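Local coordinates for sensor protein QseC (PDB 3JZ3) that is the cytoplasmic part of a sensor kinase that activates the flagella regulon, probably autophosphorylates on a histidine with ATP and may phosphorylate its partner QseB, at residues T103-S108 against D140-A145. Numbering follows the deposited sequence.
Sequences TLNAHS and DVTLNA
Thr103 and Leu104 pair in parallel with Thr142 and Leu143, joining the outermost strand 99-104 to strand 138-143 in the mixed sheet of the ATP-binding domain, whose sequence is of the histidine kinase, gyrase B and Hsp90 family. Both backbone groups of Thr103 reach across: its N donates to Val141 O at 2.8 Å, and its O accepts from Leu143 N at 3.0 Å. The same Thr103 oxygen also receives a CA-H...O contact from Thr142, as is common between paired strands. Leu143 O then takes the shorter bond from Asn105 N (2.9 Å) and a weak, longer one from Ala106 N (3.4 Å), so one carbonyl holds the chain where it leaves the strand.

The tightly packed side is that of the leucines, where Leu143 is buried. Leu104 CD2 lies 4.0 Å from Leu143 CB, and Leu143, its CG anti to the backbone N (chi1 175°), brings CD2 to the same 4.0 Å. Helix 78-95 packs Leu78, Glu79 and Leu82 on Leu143, and Glu79 also touches Leu104. The other face, bearing the partly exposed Thr103 and Thr142, is more open and more polar. The two threonine side chains come no nearer each other than 4.0 Å, from Thr103 CB to Thr142 OG1, and a water links Thr103 OG1 to Val141 O.

Beyond the paired residues, Asn105 and Asn144 lie side by side with amide planes only 15° apart. Asn105 ND2 gives a nearly straight bond to Asn144 OD1 (2.7 Å), and Thr142 CG2 sits against the same nitrogen. Asn144 ND2 in turn bonds Asn147 OD1, consistent with its oxygen being turned to Asn105. The chemistry thus divides the work: backbone bonds set the register, the leucines give an apolar contact on the helix-covered face, and an amide pair carries the link past the last paired residues.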
ATOM      1  N   THR B 103      17.826  -6.111  17.140  1.00 26.57           N
ATOM      2  CA  THR B 103      18.169  -6.042  18.555  1.00 25.96           C
ATOM      3  C   THR B 103      17.105  -5.222  19.280  1.00 27.69           C
ATOM      4  O   THR B 103      16.746  -4.129  18.838  1.00 26.29           O
ATOM      5  CB  THR B 103      19.564  -5.404  18.763  1.00 25.06           C
ATOM      6  OG1 THR B 103      20.551  -6.170  18.059  1.00 30.88           O
ATOM      7  CG2 THR B 103      19.934  -5.356  20.233  1.00 22.71           C
ATOM      8  N   LEU B 104      16.600  -5.757  20.387  1.00 27.42           N
ATOM      9  CA  LEU B 104      15.578  -5.073  21.164  1.00 27.25           C
ATOM     10  C   LEU B 104      16.086  -4.801  22.575  1.00 30.66           C
ATOM     11  O   LEU B 104      16.118  -5.700  23.422  1.00 29.01           O
ATOM     12  CB  LEU B 104      14.285  -5.892  21.195  1.00 26.69           C
ATOM     13  CG  LEU B 104      13.678  -6.307  19.849  1.00 28.22           C
ATOM     14  CD1 LEU B 104      12.720  -7.467  20.035  1.00 27.81           C
ATOM     15  CD2 LEU B 104      12.983  -5.132  19.156  1.00 28.09           C
ATOM     16  N   ASN B 105      16.498  -3.555  22.807  1.00 31.38           N
ATOM     17  CA  ASN B 105      17.025  -3.133  24.102  1.00 32.82           C
ATOM     18  C   ASN B 105      15.927  -2.737  25.071  1.00 36.36           C
ATOM     19  O   ASN B 105      16.075  -2.882  26.282  1.00 43.66           O
ATOM     20  CB  ASN B 105      18.020  -1.985  23.931  1.00 30.05           C
ATOM     21  CG  ASN B 105      19.335  -2.439  23.321  1.00 31.60           C
ATOM     22  OD1 ASN B 105      19.823  -3.527  23.618  1.00 31.90           O
ATOM     23  ND2 ASN B 105      19.919  -1.601  22.469  1.00 32.16           N
ATOM     24  N   ALA B 106      14.829  -2.231  24.527  1.00 36.99           N
ATOM     25  CA  ALA B 106      13.678  -1.844  25.322  1.00 35.70           C
ATOM     26  C   ALA B 106      12.465  -2.631  24.862  1.00 36.36           C
ATOM     27  O   ALA B 106      12.427  -3.138  23.739  1.00 34.89           O
ATOM     28  CB  ALA B 106      13.426  -0.348  25.206  1.00 36.06           C
ATOM     29  N   HIS B 107      11.483  -2.744  25.748  1.00 36.04           N
ATOM     30  CA  HIS B 107      10.284  -3.512  25.481  1.00 36.60           C
ATOM     31  C   HIS B 107       9.086  -2.740  26.005  1.00 40.45           C
ATOM     32  O   HIS B 107       9.248  -1.781  26.769  1.00 41.29           O
ATOM     33  CB  HIS B 107      10.394  -4.887  26.140  1.00 36.59           C
ATOM     34  CG  HIS B 107      11.691  -5.583  25.857  1.00 37.39           C
ATOM     35  ND1 HIS B 107      11.917  -6.295  24.698  1.00 38.72           N
ATOM     36  CD2 HIS B 107      12.842  -5.645  26.567  1.00 35.17           C
ATOM     37  CE1 HIS B 107      13.146  -6.779  24.713  1.00 34.52           C
ATOM     38  NE2 HIS B 107      13.730  -6.396  25.834  1.00 34.17           N
ATOM     39  N   SER B 108       7.892  -3.148  25.580  1.00 42.69           N
ATOM     40  CA  SER B 108       6.646  -2.458  25.934  1.00 44.98           C
ATOM     41  C   SER B 108       6.705  -0.956  25.637  1.00 42.68           C
ATOM     42  O   SER B 108       6.199  -0.140  26.410  1.00 46.97           O
ATOM     43  CB  SER B 108       6.281  -2.709  27.403  1.00 48.00           C
ATOM     44  OG  SER B 108       6.195  -4.099  27.675  1.00 52.62           O
ATOM     45  N   ASP B 140      21.850  -3.684  10.821  1.00 34.82           N
ATOM     46  CA  ASP B 140      21.481  -3.633  12.234  1.00 37.05           C
ATOM     47  C   ASP B 140      20.256  -2.762  12.484  1.00 32.85           C
ATOM     48  O   ASP B 140      20.286  -1.554  12.235  1.00 30.43           O
ATOM     49  CB  ASP B 140      22.653  -3.121  13.079  1.00 40.56           C
ATOM     50  CG  ASP B 140      23.785  -4.117  13.169  1.00 46.04           C
ATOM     51  OD1 ASP B 140      23.544  -5.244  13.648  1.00 48.53           O
ATOM     52  OD2 ASP B 140      24.920  -3.769  12.770  1.00 51.43           O
ATOM     53  N   VAL B 141      19.192  -3.385  12.983  1.00 28.16           N
ATOM     54  CA  VAL B 141      17.995  -2.667  13.419  1.00 27.40           C
ATOM     55  C   VAL B 141      17.895  -2.771  14.938  1.00 27.31           C
ATOM     56  O   VAL B 141      17.822  -3.873  15.484  1.00 26.46           O
ATOM     57  CB  VAL B 141      16.704  -3.212  12.759  1.00 25.34           C
ATOM     58  CG1 VAL B 141      15.502  -2.349  13.130  1.00 23.25           C
ATOM     59  CG2 VAL B 141      16.856  -3.272  11.246  1.00 25.34           C
ATOM     60  N   THR B 142      17.891  -1.624  15.609  1.00 25.36           N
ATOM     61  CA  THR B 142      17.939  -1.579  17.066  1.00 27.66           C
ATOM     62  C   THR B 142      16.821  -0.712  17.632  1.00 27.91           C
ATOM     63  O   THR B 142      16.640   0.425  17.211  1.00 29.59           O
ATOM     64  CB  THR B 142      19.304  -1.037  17.565  1.00 29.54           C
ATOM     65  OG1 THR B 142      20.362  -1.851  17.046  1.00 33.41           O
ATOM     66  CG2 THR B 142      19.381  -1.040  19.091  1.00 32.92           C
ATOM     67  N   LEU B 143      16.074  -1.258  18.584  1.00 25.07           N
ATOM     68  CA  LEU B 143      15.070  -0.483  19.295  1.00 28.40           C
ATOM     69  C   LEU B 143      15.561  -0.141  20.698  1.00 30.79           C
ATOM     70  O   LEU B 143      15.849  -1.035  21.499  1.00 30.81           O
ATOM     71  CB  LEU B 143      13.742  -1.239  19.365  1.00 26.92           C
ATOM     72  CG  LEU B 143      12.613  -0.610  20.188  1.00 28.43           C
ATOM     73  CD1 LEU B 143      12.180   0.747  19.627  1.00 25.40           C
ATOM     74  CD2 LEU B 143      11.432  -1.569  20.276  1.00 26.96           C
ATOM     75  N   ASN B 144      15.659   1.157  20.972  1.00 28.84           N
ATOM     76  CA  ASN B 144      16.005   1.667  22.295  1.00 29.87           C
ATOM     77  C   ASN B 144      14.793   2.360  22.924  1.00 32.28           C
ATOM     78  O   ASN B 144      13.754   2.502  22.274  1.00 31.82           O
ATOM     79  CB  ASN B 144      17.201   2.614  22.196  1.00 27.73           C
ATOM     80  CG  ASN B 144      18.438   1.929  21.654  1.00 29.90           C
ATOM     81  OD1 ASN B 144      18.895   0.931  22.209  1.00 33.83           O
ATOM     82  ND2 ASN B 144      18.983   2.453  20.559  1.00 25.15           N
ATOM     83  N   ALA B 145      14.926   2.781  24.183  1.00 34.86           N
ATOM     84  CA  ALA B 145      13.818   3.404  24.931  1.00 36.71           C
ATOM     85  C   ALA B 145      13.169   4.592  24.213  1.00 36.99           C
ATOM     86  O   ALA B 145      11.940   4.684  24.145  1.00 36.79           O
ATOM     87  CB  ALA B 145      14.277   3.813  26.330  1.00 33.83           C
TER
HETATM   88  O   HOH W   1      20.759  -5.143  15.796  1.00 35.09           O